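Long-range contacts in glycosyl hydrolases family 2, sugar binding domain protein (Bacteroides uniformis str. 3978 T3 ii, PDB 6D1P), which probably cleaves O-glycosidic bonds as a beta-glucuronidase of glycoside hydrolase family 2, from a human gut bacterium: residues Q206-A211 and Q413-P418; I222-A227 and Y266-K271; A282-V287 and Q301-R306. All blocks are in the same frame, centred on the assembly; numbering follows the deposited sequence.

Contact 1 of 3, residues Q206-A211 and Q413-P418; sequences QIRIEA and QHRNHP. With GOL (glycerol), chain E.
Ile209, on strand 206-211, and Asn416, within the type I beta turn from His414 to His417, bring their CA atoms to 5.7 Å, so the turn meets the strand's outer edge. The Asn416 amide reaches it with both ends: ND2 gives a nearly straight bond (175°) to Ile207 O at 2.9 Å, lying in the amide plane, while OD1 takes Ile209 N at 3.1 Å from above its carbonyl plane. One side chain thus imitates the bonding of a parallel strand around Arg208. The other ND2 bond goes to Gln301 OE1. The guanidinium groups of Arg208 and Arg415 form an offset stack, centres 4.4 Å apart and planes 19° from parallel, with Arg415 NH1 over the rim of the Arg208 plane. Arg415 reaches across because chi1 of 61° holds CG between backbone N and carbonyl carbon, its chain then extended. Arg208 NE is salt-bridged to Glu210 OE2. A glycerol, probably from the crystallisation liquor, links Ile209 O, Ala211 N and Asn416 O. The chemistry is that of a polar domain interface, in which a sandwich edge strand docks on the TIM-barrel domain; Glu210 is likely to offset partly the like charge in the arginine pair.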
ATOM      1  N   GLN A 206     -23.974   4.620  33.828  1.00 49.03           N
ATOM      2  CA  GLN A 206     -22.934   5.567  34.194  1.00 50.53           C
ATOM      3  C   GLN A 206     -22.835   5.655  35.713  1.00 45.94           C
ATOM      4  O   GLN A 206     -23.840   5.548  36.420  1.00 44.31           O
ATOM      5  CB  GLN A 206     -23.231   6.941  33.580  1.00 55.35           C
ATOM      6  CG  GLN A 206     -22.046   7.891  33.513  1.00 56.37           C
ATOM      7  CD  GLN A 206     -22.368   9.154  32.723  1.00 61.63           C
ATOM      8  OE1 GLN A 206     -21.594   9.569  31.854  1.00 55.87           O
ATOM      9  NE2 GLN A 206     -23.518   9.773  33.024  1.00 55.37           N
ATOM     10  N   ILE A 207     -21.608   5.843  36.208  1.00 44.32           N
ATOM     11  CA  ILE A 207     -21.340   5.973  37.641  1.00 45.76           C
ATOM     12  C   ILE A 207     -20.323   7.081  37.862  1.00 42.28           C
ATOM     13  O   ILE A 207     -19.113   6.884  37.685  1.00 45.49           O
ATOM     14  CB  ILE A 207     -20.844   4.646  38.255  1.00 52.28           C
ATOM     15  CG1 ILE A 207     -21.965   3.605  38.233  1.00 51.31           C
ATOM     16  CG2 ILE A 207     -20.291   4.850  39.684  1.00 41.43           C
ATOM     17  CD1 ILE A 207     -21.718   2.421  39.119  1.00 50.22           C
ATOM     18  N   ARG A 208     -20.802   8.249  38.257  1.00 43.06           N
ATOM     19  CA  ARG A 208     -19.962   9.426  38.421  1.00 40.68           C
ATOM     20  C   ARG A 208     -19.655   9.617  39.904  1.00 45.35           C
ATOM     21  O   ARG A 208     -20.559   9.562  40.746  1.00 47.03           O
ATOM     22  CB  ARG A 208     -20.666  10.650  37.828  1.00 44.22           C
ATOM     23  CG  ARG A 208     -20.085  12.006  38.182  1.00 48.92           C
ATOM     24  CD  ARG A 208     -21.184  13.066  38.065  1.00 52.63           C
ATOM     25  NE  ARG A 208     -20.662  14.424  37.955  1.00 51.48           N
ATOM     26  CZ  ARG A 208     -21.191  15.348  37.160  1.00 54.12           C
ATOM     27  NH1 ARG A 208     -22.243  15.039  36.409  1.00 52.85           N
ATOM     28  NH2 ARG A 208     -20.665  16.570  37.097  1.00 49.66           N
ATOM     29  N   ILE A 209     -18.381   9.825  40.224  1.00 42.78           N
ATOM     30  CA  ILE A 209     -17.914   9.874  41.600  1.00 41.46           C
ATOM     31  C   ILE A 209     -17.091  11.142  41.766  1.00 44.35           C
ATOM     32  O   ILE A 209     -16.007  11.263  41.178  1.00 44.49           O
ATOM     33  CB  ILE A 209     -17.088   8.639  41.975  1.00 38.46           C
ATOM     34  CG1 ILE A 209     -17.904   7.368  41.750  1.00 42.28           C
ATOM     35  CG2 ILE A 209     -16.653   8.715  43.426  1.00 40.34           C
ATOM     36  CD1 ILE A 209     -17.195   6.115  42.185  1.00 40.89           C
ATOM     37  N   GLU A 210     -17.597  12.084  42.564  1.00 35.83           N
ATOM     38  CA  GLU A 210     -16.908  13.340  42.829  1.00 37.12           C
ATOM     39  C   GLU A 210     -16.504  13.372  44.301  1.00 40.38           C
ATOM     40  O   GLU A 210     -17.323  13.641  45.184  1.00 43.04           O
ATOM     41  CB  GLU A 210     -17.783  14.526  42.472  1.00 42.83           C
ATOM     42  CG  GLU A 210     -18.257  14.542  41.026  1.00 45.82           C
ATOM     43  CD  GLU A 210     -18.846  15.892  40.647  1.00 49.06           C
ATOM     44  OE1 GLU A 210     -18.579  16.881  41.367  1.00 48.55           O
ATOM     45  OE2 GLU A 210     -19.572  15.967  39.641  1.00 53.79           O
ATOM     46  N   ALA A 211     -15.242  13.073  44.558  1.00 36.49           N
ATOM     47  CA  ALA A 211     -14.668  13.226  45.876  1.00 36.04           C
ATOM     48  C   ALA A 211     -14.133  14.644  46.000  1.00 41.49           C
ATOM     49  O   ALA A 211     -13.386  15.107  45.132  1.00 41.52           O
ATOM     50  CB  ALA A 211     -13.553  12.205  46.108  1.00 33.18           C
ATOM     51  N   GLN A 413     -15.792   9.861  30.343  1.00 30.55           N
ATOM     52  CA  GLN A 413     -15.137   8.569  30.477  1.00 28.20           C
ATOM     53  C   GLN A 413     -13.967   8.582  31.453  1.00 28.75           C
ATOM     54  O   GLN A 413     -13.604   7.521  31.967  1.00 30.56           O
ATOM     55  CB  GLN A 413     -14.674   8.077  29.093  1.00 29.01           C
ATOM     56  CG  GLN A 413     -15.832   7.523  28.243  1.00 29.47           C
ATOM     57  CD  GLN A 413     -15.521   7.424  26.747  1.00 28.68           C
ATOM     58  OE1 GLN A 413     -14.369   7.313  26.337  1.00 29.15           O
ATOM     59  NE2 GLN A 413     -16.560   7.465  25.935  1.00 28.29           N
ATOM     60  N   HIS A 414     -13.368   9.741  31.731  1.00 31.62           N
ATOM     61  CA  HIS A 414     -12.201   9.807  32.604  1.00 30.92           C
ATOM     62  C   HIS A 414     -12.394  10.651  33.860  1.00 31.55           C
ATOM     63  O   HIS A 414     -11.441  10.802  34.634  1.00 28.18           O
ATOM     64  CB  HIS A 414     -10.993  10.346  31.828  1.00 24.69           C
ATOM     65  CG  HIS A 414     -10.439   9.378  30.843  1.00 28.71           C
ATOM     66  ND1 HIS A 414      -9.389   9.685  30.004  1.00 29.31           N
ATOM     67  CD2 HIS A 414     -10.783   8.098  30.564  1.00 27.51           C
ATOM     68  CE1 HIS A 414      -9.113   8.636  29.249  1.00 27.95           C
ATOM     69  NE2 HIS A 414      -9.941   7.659  29.575  1.00 27.15           N
ATOM     70  N   ARG A 415     -13.584  11.201  34.100  1.00 30.63           N
ATOM     71  CA  ARG A 415     -13.726  12.141  35.210  1.00 28.49           C
ATOM     72  C   ARG A 415     -13.515  11.509  36.580  1.00 31.90           C
ATOM     73  O   ARG A 415     -13.221  12.232  37.532  1.00 36.66           O
ATOM     74  CB  ARG A 415     -15.089  12.788  35.181  1.00 27.65           C
ATOM     75  CG  ARG A 415     -16.219  11.821  35.306  1.00 32.21           C
ATOM     76  CD  ARG A 415     -17.485  12.613  35.204  1.00 33.98           C
ATOM     77  NE  ARG A 415     -18.638  11.846  34.773  1.00 37.15           N
ATOM     78  CZ  ARG A 415     -19.708  12.419  34.235  1.00 43.55           C
ATOM     79  NH1 ARG A 415     -19.720  13.734  34.075  1.00 41.67           N
ATOM     80  NH2 ARG A 415     -20.748  11.694  33.846  1.00 44.56           N
ATOM     81  N   ASN A 416     -13.663  10.193  36.719  1.00 33.77           N
ATOM     82  CA  ASN A 416     -13.449   9.574  38.018  1.00 29.63           C
ATOM     83  C   ASN A 416     -11.975   9.432  38.369  1.00 34.52           C
ATOM     84  O   ASN A 416     -11.662   9.064  39.506  1.00 36.54           O
ATOM     85  CB  ASN A 416     -14.116   8.192  38.075  1.00 33.91           C
ATOM     86  CG  ASN A 416     -15.633   8.260  37.986  1.00 37.76           C
ATOM     87  OD1 ASN A 416     -16.229   9.337  38.018  1.00 36.55           O
ATOM     88  ND2 ASN A 416     -16.268   7.098  37.895  1.00 38.43           N
ATOM     89  N   HIS A 417     -11.065   9.704  37.440  1.00 34.05           N
ATOM     90  CA  HIS A 417      -9.649   9.529  37.731  1.00 32.24           C
ATOM     91  C   HIS A 417      -9.135  10.714  38.534  1.00 33.98           C
ATOM     92  O   HIS A 417      -9.177  11.849  38.042  1.00 32.66           O
ATOM     93  CB  HIS A 417      -8.843   9.378  36.455  1.00 30.91           C
ATOM     94  CG  HIS A 417      -9.148   8.124  35.708  1.00 31.18           C
ATOM     95  ND1 HIS A 417      -8.646   6.897  36.082  1.00 29.88           N
ATOM     96  CD2 HIS A 417      -9.928   7.898  34.626  1.00 29.25           C
ATOM     97  CE1 HIS A 417      -9.092   5.969  35.258  1.00 31.25           C
ATOM     98  NE2 HIS A 417      -9.870   6.551  34.363  1.00 35.98           N
ATOM     99  N   PRO A 418      -8.639  10.503  39.751  1.00 31.64           N
ATOM    100  CA  PRO A 418      -8.071  11.631  40.498  1.00 34.17           C
ATOM    101  C   PRO A 418      -6.830  12.203  39.849  1.00 33.81           C
ATOM    102  O   PRO A 418      -6.524  13.378  40.081  1.00 29.15           O
ATOM    103  CB  PRO A 418      -7.763  11.024  41.874  1.00 33.64           C
ATOM    104  CG  PRO A 418      -7.568   9.571  41.596  1.00 33.99           C
ATOM    105  CD  PRO A 418      -8.531   9.237  40.490  1.00 33.30           C
TER
HETATM  106  C1  GOL E 903     -11.287  12.155  41.902  1.00 37.24           C
HETATM  107  O1  GOL E 903     -11.218  10.778  42.022  1.00 36.75           O
HETATM  108  C2  GOL E 903     -12.746  12.496  41.507  1.00 41.10           C
HETATM  109  O2  GOL E 903     -13.674  11.843  42.323  1.00 41.70           O
HETATM  110  C3  GOL E 903     -12.828  14.024  41.661  1.00 37.58           C
HETATM  111  O3  GOL E 903     -13.878  14.451  40.836  1.00 40.13           O

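Contact 2 of 3, residues I222-A227 and Y266-K271; sequences ISIDIA and YQISLK
The ring of Tyr266 approaches Ile224 obliquely, its CD1 lying 3.8 Å from the Ile224 carbonyl O, while Phe241 and Ile256 of the facing sheet touch the Tyr266 side chain and Ser258 OG bonds to its OH. The ring takes this course because CG stands beside the backbone N (chi1 -49°), anti to the carbonyl carbon. The other flat group, the Gln267 amide, ends an extended chain whose CG rests 3.7 Å from Ile222 O. The backbones that carry these groups form a regular antiparallel ladder, the strand axes at 159°. Ile222 and Ile268 form a hydrogen-bonded pair, with Ile268 N giving to Ile222 O at 2.9 Å and Ile222 N returning a bond to Ile268 O. Ile224 and Tyr266 form the next such pair, Ile224 N reaching Tyr266 O at 2.7 Å. Between them Ser223 and Gln267 make a non-hydrogen-bonded pair, where Gln267 CA lies 3.2 Å from Ile222 O in a CA-H...O contact. Ile222, Ile224, Tyr266 and Ile268 share one face of the sheet. There Ile222 CB and Ile268 CB are 4.3 Å apart. Ile224 CD1 and Ile268 CD1 come equally close. Ser223 and Gln267 occupy the reverse face. The division is that of an immunoglobulin-like beta sandwich, with branched aliphatic side chains and the tyrosine turned to the opposite sheet and polar residues outward; the backbone supplies the hydrogen bonds across the pair, and the isoleucines, which are buried, contribute apolar contact.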
ATOM      1  N   ILE A 222     -18.225  12.677  49.262  1.00 45.66           N
ATOM      2  CA  ILE A 222     -18.326  11.794  48.107  1.00 41.78           C
ATOM      3  C   ILE A 222     -19.736  11.933  47.570  1.00 43.41           C
ATOM      4  O   ILE A 222     -20.674  11.359  48.127  1.00 48.78           O
ATOM      5  CB  ILE A 222     -18.025  10.331  48.447  1.00 47.10           C
ATOM      6  CG1 ILE A 222     -16.714  10.203  49.221  1.00 43.60           C
ATOM      7  CG2 ILE A 222     -17.979   9.489  47.167  1.00 46.31           C
ATOM      8  CD1 ILE A 222     -16.466   8.806  49.765  1.00 43.08           C
ATOM      9  N   SER A 223     -19.900  12.666  46.479  1.00 44.09           N
ATOM     10  CA  SER A 223     -21.166  12.672  45.767  1.00 42.96           C
ATOM     11  C   SER A 223     -21.109  11.607  44.677  1.00 44.10           C
ATOM     12  O   SER A 223     -20.131  11.532  43.929  1.00 44.12           O
ATOM     13  CB  SER A 223     -21.450  14.056  45.184  1.00 39.53           C
ATOM     14  OG  SER A 223     -22.524  13.999  44.264  1.00 52.88           O
ATOM     15  N   ILE A 224     -22.137  10.765  44.608  1.00 44.63           N
ATOM     16  CA  ILE A 224     -22.166   9.641  43.680  1.00 47.96           C
ATOM     17  C   ILE A 224     -23.476   9.671  42.907  1.00 49.44           C
ATOM     18  O   ILE A 224     -24.555   9.587  43.505  1.00 49.82           O
ATOM     19  CB  ILE A 224     -21.996   8.296  44.400  1.00 44.19           C
ATOM     20  CG1 ILE A 224     -20.615   8.223  45.026  1.00 43.93           C
ATOM     21  CG2 ILE A 224     -22.167   7.151  43.437  1.00 43.47           C
ATOM     22  CD1 ILE A 224     -20.309   6.882  45.616  1.00 52.65           C
ATOM     23  N   ASP A 225     -23.378   9.767  41.582  1.00 47.31           N
ATOM     24  CA  ASP A 225     -24.531   9.758  40.690  1.00 47.19           C
ATOM     25  C   ASP A 225     -24.492   8.503  39.835  1.00 48.14           C
ATOM     26  O   ASP A 225     -23.466   8.201  39.217  1.00 43.90           O
ATOM     27  CB  ASP A 225     -24.548  11.000  39.798  1.00 50.94           C
ATOM     28  CG  ASP A 225     -24.479  12.285  40.597  1.00 54.06           C
ATOM     29  OD1 ASP A 225     -25.177  12.373  41.631  1.00 57.91           O
ATOM     30  OD2 ASP A 225     -23.719  13.198  40.201  1.00 56.48           O
ATOM     31  N   ILE A 226     -25.615   7.792  39.785  1.00 52.00           N
ATOM     32  CA  ILE A 226     -25.700   6.486  39.147  1.00 49.33           C
ATOM     33  C   ILE A 226     -26.888   6.470  38.202  1.00 52.40           C
ATOM     34  O   ILE A 226     -28.007   6.804  38.604  1.00 53.31           O
ATOM     35  CB  ILE A 226     -25.835   5.359  40.185  1.00 53.78           C
ATOM     36  CG1 ILE A 226     -24.549   5.243  40.999  1.00 53.16           C
ATOM     37  CG2 ILE A 226     -26.177   4.038  39.499  1.00 57.23           C
ATOM     38  CD1 ILE A 226     -24.473   3.995  41.811  1.00 47.78           C
ATOM     39  N   ALA A 227     -26.653   6.048  36.962  1.00 48.63           N
ATOM     40  CA  ALA A 227     -27.686   5.968  35.942  1.00 50.37           C
ATOM     41  C   ALA A 227     -27.835   4.533  35.455  1.00 47.81           C
ATOM     42  O   ALA A 227     -26.841   3.822  35.281  1.00 50.47           O
ATOM     43  CB  ALA A 227     -27.358   6.881  34.768  1.00 48.48           C
ATOM     44  N   TYR A 266     -26.296  10.105  45.777  1.00 55.03           N
ATOM     45  CA  TYR A 266     -25.959   9.763  47.147  1.00 52.44           C
ATOM     46  C   TYR A 266     -24.745  10.584  47.533  1.00 54.61           C
ATOM     47  O   TYR A 266     -23.850  10.784  46.709  1.00 50.89           O
ATOM     48  CB  TYR A 266     -25.668   8.266  47.298  1.00 58.90           C
ATOM     49  CG  TYR A 266     -26.735   7.407  46.655  1.00 63.86           C
ATOM     50  CD1 TYR A 266     -26.629   7.015  45.322  1.00 60.88           C
ATOM     51  CD2 TYR A 266     -27.864   7.019  47.367  1.00 63.95           C
ATOM     52  CE1 TYR A 266     -27.601   6.249  44.728  1.00 62.33           C
ATOM     53  CE2 TYR A 266     -28.845   6.251  46.777  1.00 69.04           C
ATOM     54  CZ  TYR A 266     -28.712   5.869  45.454  1.00 66.84           C
ATOM     55  OH  TYR A 266     -29.688   5.098  44.860  1.00 66.30           O
ATOM     56  N   GLN A 267     -24.722  11.077  48.771  1.00 52.82           N
ATOM     57  CA  GLN A 267     -23.596  11.872  49.238  1.00 53.57           C
ATOM     58  C   GLN A 267     -23.152  11.391  50.609  1.00 50.67           C
ATOM     59  O   GLN A 267     -23.932  11.414  51.566  1.00 50.49           O
ATOM     60  CB  GLN A 267     -23.934  13.358  49.258  1.00 52.79           C
ATOM     61  CG  GLN A 267     -22.686  14.207  49.264  1.00 54.84           C
ATOM     62  CD  GLN A 267     -23.004  15.658  49.448  1.00 65.88           C
ATOM     63  OE1 GLN A 267     -22.627  16.265  50.450  1.00 70.36           O
ATOM     64  NE2 GLN A 267     -23.717  16.230  48.486  1.00 69.12           N
ATOM     65  N   ILE A 268     -21.896  10.980  50.693  1.00 50.08           N
ATOM     66  CA  ILE A 268     -21.333  10.330  51.864  1.00 50.69           C
ATOM     67  C   ILE A 268     -20.318  11.271  52.495  1.00 49.56           C
ATOM     68  O   ILE A 268     -19.653  12.058  51.810  1.00 51.78           O
ATOM     69  CB  ILE A 268     -20.707   8.971  51.471  1.00 53.88           C
ATOM     70  CG1 ILE A 268     -21.811   7.973  51.093  1.00 55.34           C
ATOM     71  CG2 ILE A 268     -19.833   8.417  52.578  1.00 53.26           C
ATOM     72  CD1 ILE A 268     -21.820   7.554  49.635  1.00 49.51           C
ATOM     73  N   SER A 269     -20.238  11.219  53.819  1.00 49.78           N
ATOM     74  CA  SER A 269     -19.367  12.062  54.626  1.00 46.90           C
ATOM     75  C   SER A 269     -18.120  11.284  55.026  1.00 43.75           C
ATOM     76  O   SER A 269     -18.147  10.053  55.104  1.00 47.31           O
ATOM     77  CB  SER A 269     -20.119  12.543  55.878  1.00 50.34           C
ATOM     78  OG  SER A 269     -21.059  11.564  56.343  1.00 41.57           O
ATOM     79  N   LEU A 270     -17.022  12.004  55.286  1.00 42.20           N
ATOM     80  CA  LEU A 270     -15.772  11.339  55.650  1.00 47.94           C
ATOM     81  C   LEU A 270     -14.791  12.329  56.256  1.00 53.38           C
ATOM     82  O   LEU A 270     -14.552  13.397  55.685  1.00 55.49           O
ATOM     83  CB  LEU A 270     -15.135  10.658  54.429  1.00 53.54           C
ATOM     84  CG  LEU A 270     -13.787   9.947  54.589  1.00 57.41           C
ATOM     85  CD1 LEU A 270     -13.886   8.672  55.425  1.00 59.95           C
ATOM     86  CD2 LEU A 270     -13.218   9.624  53.221  1.00 51.80           C
ATOM     87  N   LYS A 271     -14.197  11.947  57.388  1.00 52.82           N
ATOM     88  CA  LYS A 271     -13.268  12.773  58.147  1.00 50.60           C
ATOM     89  C   LYS A 271     -11.827  12.412  57.797  1.00 49.27           C
ATOM     90  O   LYS A 271     -11.522  11.262  57.481  1.00 50.67           O
ATOM     91  CB  LYS A 271     -13.506  12.596  59.654  1.00 57.18           C
ATOM     92  CG  LYS A 271     -14.445  13.637  60.327  1.00 62.14           C
ATOM     93  CD  LYS A 271     -15.672  14.068  59.480  1.00 61.41           C
ATOM     94  CE  LYS A 271     -16.692  12.936  59.221  1.00 55.54           C
ATOM     95  NZ  LYS A 271     -17.823  13.383  58.339  1.00 49.78           N
TER

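Contact 3 of 3, residues A282-V287 and Q301-R306; sequences ALYTCV and QHFGFR
Gln301 O is gripped twice: Cys286 N meets it almost head-on at 2.7 Å, and Thr285 CA lies 3.2 Å from Gln301 O in a softer CA-H...O contact. Phe303 O accepts Tyr284 N at 2.9 Å. On one face of this pairing, and just beyond its end, Tyr284, Phe303 and Phe305 build an aromatic cluster. Tyr284 CB sits over the face of Phe303, 3.7 Å from the ring centroid, in a CH-pi contact, whereas Cys286 CB lies at that ring's edge. Phe305 turns its edge into the face of Tyr284 in a T-shaped stack, centroids 4.8 Å apart and planes at 78°, with Phe305 CE1 above the tyrosine's centre. With an alanine at Tyr284 the Phe305 edge would probably lose the face it points into, leaving a gap, and Gln274 N its bond to the phenol OH. On the opposite face of the sheet, Thr285 OG1 lies over one face of the His302 imidazole, 3.5 Å from CD2. The hairpin of strands 284-292 and 295-303 is flanked by strand 240-246, bonded to Thr285 and Val287 through Phe246 and Arg244, while Cys286 and Phe303 pack on Ile209, Ile222 and Ile224 of strands 203-213 and 219-229.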
ATOM      1  N   ALA A 282      -2.885   7.413  47.245  1.00 35.42           N
ATOM      2  CA  ALA A 282      -3.938   6.686  47.939  1.00 38.31           C
ATOM      3  C   ALA A 282      -5.228   6.721  47.131  1.00 38.96           C
ATOM      4  O   ALA A 282      -5.752   7.797  46.815  1.00 35.52           O
ATOM      5  CB  ALA A 282      -4.162   7.278  49.332  1.00 39.57           C
ATOM      6  N   LEU A 283      -5.751   5.543  46.819  1.00 38.12           N
ATOM      7  CA  LEU A 283      -6.967   5.399  46.041  1.00 37.31           C
ATOM      8  C   LEU A 283      -8.035   4.729  46.887  1.00 42.22           C
ATOM      9  O   LEU A 283      -7.771   3.704  47.525  1.00 39.43           O
ATOM     10  CB  LEU A 283      -6.719   4.575  44.781  1.00 37.62           C
ATOM     11  CG  LEU A 283      -5.912   5.208  43.653  1.00 40.60           C
ATOM     12  CD1 LEU A 283      -5.570   4.158  42.575  1.00 31.68           C
ATOM     13  CD2 LEU A 283      -6.709   6.343  43.062  1.00 34.50           C
ATOM     14  N   TYR A 284      -9.227   5.320  46.899  1.00 40.37           N
ATOM     15  CA  TYR A 284     -10.415   4.699  47.453  1.00 39.53           C
ATOM     16  C   TYR A 284     -11.113   3.889  46.375  1.00 43.57           C
ATOM     17  O   TYR A 284     -10.850   4.041  45.178  1.00 41.23           O
ATOM     18  CB  TYR A 284     -11.374   5.751  48.011  1.00 43.12           C
ATOM     19  CG  TYR A 284     -10.967   6.359  49.335  1.00 41.63           C
ATOM     20  CD1 TYR A 284      -9.865   7.197  49.424  1.00 37.46           C
ATOM     21  CD2 TYR A 284     -11.697   6.106  50.493  1.00 44.91           C
ATOM     22  CE1 TYR A 284      -9.494   7.762  50.615  1.00 41.88           C
ATOM     23  CE2 TYR A 284     -11.333   6.672  51.709  1.00 38.55           C
ATOM     24  CZ  TYR A 284     -10.228   7.498  51.763  1.00 43.57           C
ATOM     25  OH  TYR A 284      -9.839   8.071  52.959  1.00 49.11           O
ATOM     26  N   THR A 285     -12.035   3.032  46.808  1.00 43.64           N
ATOM     27  CA  THR A 285     -12.789   2.188  45.898  1.00 44.58           C
ATOM     28  C   THR A 285     -14.274   2.324  46.179  1.00 46.67           C
ATOM     29  O   THR A 285     -14.685   2.446  47.332  1.00 47.61           O
ATOM     30  CB  THR A 285     -12.358   0.719  46.012  1.00 50.75           C
ATOM     31  OG1 THR A 285     -11.193   0.511  45.203  1.00 49.01           O
ATOM     32  CG2 THR A 285     -13.457  -0.220  45.528  1.00 47.71           C
ATOM     33  N   CYS A 286     -15.068   2.336  45.113  1.00 45.09           N
ATOM     34  CA  CYS A 286     -16.516   2.292  45.203  1.00 44.47           C
ATOM     35  C   CYS A 286     -17.009   1.083  44.424  1.00 48.11           C
ATOM     36  O   CYS A 286     -16.668   0.917  43.249  1.00 49.69           O
ATOM     37  CB  CYS A 286     -17.132   3.580  44.659  1.00 48.10           C
ATOM     38  SG  CYS A 286     -18.924   3.541  44.496  1.00 51.35           S
ATOM     39  N   VAL A 287     -17.790   0.230  45.080  1.00 49.14           N
ATOM     40  CA  VAL A 287     -18.324  -0.980  44.460  1.00 48.32           C
ATOM     41  C   VAL A 287     -19.837  -0.852  44.412  1.00 50.49           C
ATOM     42  O   VAL A 287     -20.493  -0.720  45.456  1.00 53.31           O
ATOM     43  CB  VAL A 287     -17.911  -2.254  45.217  1.00 47.99           C
ATOM     44  CG1 VAL A 287     -18.443  -3.475  44.501  1.00 43.15           C
ATOM     45  CG2 VAL A 287     -16.401  -2.343  45.367  1.00 45.92           C
ATOM     46  N   GLN A 301     -14.946   0.866  41.104  1.00 46.16           N
ATOM     47  CA  GLN A 301     -14.427   2.145  40.642  1.00 47.38           C
ATOM     48  C   GLN A 301     -13.432   2.689  41.654  1.00 45.24           C
ATOM     49  O   GLN A 301     -13.715   2.698  42.856  1.00 46.42           O
ATOM     50  CB  GLN A 301     -15.563   3.149  40.453  1.00 45.79           C
ATOM     51  CG  GLN A 301     -16.638   2.686  39.521  1.00 49.33           C
ATOM     52  CD  GLN A 301     -16.267   2.941  38.089  1.00 52.99           C
ATOM     53  OE1 GLN A 301     -15.646   3.964  37.774  1.00 49.54           O
ATOM     54  NE2 GLN A 301     -16.630   2.009  37.205  1.00 42.74           N
ATOM     55  N   HIS A 302     -12.287   3.162  41.174  1.00 39.41           N
ATOM     56  CA  HIS A 302     -11.373   3.889  42.036  1.00 39.42           C
ATOM     57  C   HIS A 302     -11.630   5.388  41.951  1.00 40.27           C
ATOM     58  O   HIS A 302     -12.197   5.896  40.981  1.00 41.17           O
ATOM     59  CB  HIS A 302      -9.922   3.598  41.675  1.00 41.20           C
ATOM     60  CG  HIS A 302      -9.560   2.153  41.782  1.00 48.41           C
ATOM     61  ND1 HIS A 302      -9.946   1.216  40.843  1.00 47.43           N
ATOM     62  CD2 HIS A 302      -8.853   1.481  42.721  1.00 47.66           C
ATOM     63  CE1 HIS A 302      -9.485   0.030  41.199  1.00 50.28           C
ATOM     64  NE2 HIS A 302      -8.819   0.162  42.334  1.00 51.19           N
ATOM     65  N   PHE A 303     -11.212   6.093  42.995  1.00 38.50           N
ATOM     66  CA  PHE A 303     -11.241   7.549  43.010  1.00 38.61           C
ATOM     67  C   PHE A 303     -10.277   8.020  44.092  1.00 40.84           C
ATOM     68  O   PHE A 303      -9.618   7.213  44.754  1.00 40.68           O
ATOM     69  CB  PHE A 303     -12.662   8.075  43.232  1.00 40.51           C
ATOM     70  CG  PHE A 303     -13.291   7.598  44.506  1.00 42.14           C
ATOM     71  CD1 PHE A 303     -13.957   6.383  44.547  1.00 43.25           C
ATOM     72  CD2 PHE A 303     -13.216   8.363  45.658  1.00 41.58           C
ATOM     73  CE1 PHE A 303     -14.543   5.936  45.710  1.00 47.19           C
ATOM     74  CE2 PHE A 303     -13.806   7.932  46.833  1.00 45.05           C
ATOM     75  CZ  PHE A 303     -14.470   6.713  46.862  1.00 49.10           C
ATOM     76  N   GLY A 304     -10.198   9.330  44.268  1.00 38.51           N
ATOM     77  CA  GLY A 304      -9.202   9.909  45.152  1.00 36.58           C
ATOM     78  C   GLY A 304      -9.647  11.239  45.718  1.00 38.97           C
ATOM     79  O   GLY A 304     -10.375  12.005  45.075  1.00 39.93           O
ATOM     80  N   PHE A 305      -9.202  11.512  46.938  1.00 36.47           N
ATOM     81  CA  PHE A 305      -9.423  12.792  47.592  1.00 31.31           C
ATOM     82  C   PHE A 305      -8.198  13.663  47.354  1.00 25.95           C
ATOM     83  O   PHE A 305      -7.094  13.319  47.776  1.00 35.61           O
ATOM     84  CB  PHE A 305      -9.696  12.601  49.092  1.00 36.69           C
ATOM     85  CG  PHE A 305     -11.028  11.938  49.389  1.00 34.58           C
ATOM     86  CD1 PHE A 305     -11.118  10.563  49.541  1.00 36.56           C
ATOM     87  CD2 PHE A 305     -12.186  12.690  49.496  1.00 38.46           C
ATOM     88  CE1 PHE A 305     -12.333   9.959  49.795  1.00 36.53           C
ATOM     89  CE2 PHE A 305     -13.404  12.088  49.760  1.00 38.76           C
ATOM     90  CZ  PHE A 305     -13.473  10.720  49.910  1.00 37.96           C
ATOM     91  N   ARG A 306      -8.386  14.783  46.675  1.00 28.64           N
ATOM     92  CA  ARG A 306      -7.278  15.703  46.484  1.00 31.15           C
ATOM     93  C   ARG A 306      -7.844  17.092  46.247  1.00 33.41           C
ATOM     94  O   ARG A 306      -8.987  17.254  45.822  1.00 32.73           O
ATOM     95  CB  ARG A 306      -6.379  15.275  45.325  1.00 32.35           C
ATOM     96  CG  ARG A 306      -7.156  14.843  44.087  1.00 39.55           C
ATOM     97  CD  ARG A 306      -6.618  15.515  42.867  1.00 32.19           C
ATOM     98  NE  ARG A 306      -7.446  15.284  41.687  1.00 37.44           N
ATOM     99  CZ  ARG A 306      -8.630  15.853  41.470  1.00 40.88           C
ATOM    100  NH1 ARG A 306      -9.163  16.666  42.374  1.00 45.13           N
ATOM    101  NH2 ARG A 306      -9.291  15.609  40.349  1.00 36.35           N
TER
HETATM  102  O   HOH W   1      -7.529   9.122  47.795  1.00 37.08           O

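In the fold
Contacts 2 and 3 each join two neighbouring strands within one sheet of the same sandwich, whereas contact 1 ties that sandwich to the TIM-barrel domain. Contact 3 is the most buried, contacts 1 and 2 only partly so, and contact 2 lies farthest from the chain's centre. Strand 203-213 of contact 1 pairs with strand 219-229 of contact 2, Arg208 N meeting Asp225 O at 2.8 Å. The two sheets join through apolar side chains: Ile222 CG1 lies 3.4 Å from Phe305 CZ. Contact 3 also reaches the interface, where Arg306 NE is hydrogen-bonded to Pro418 O. Within the domain, then, ladders and aliphatic or aromatic packing prevail, and between domains amides and guanidinium groups.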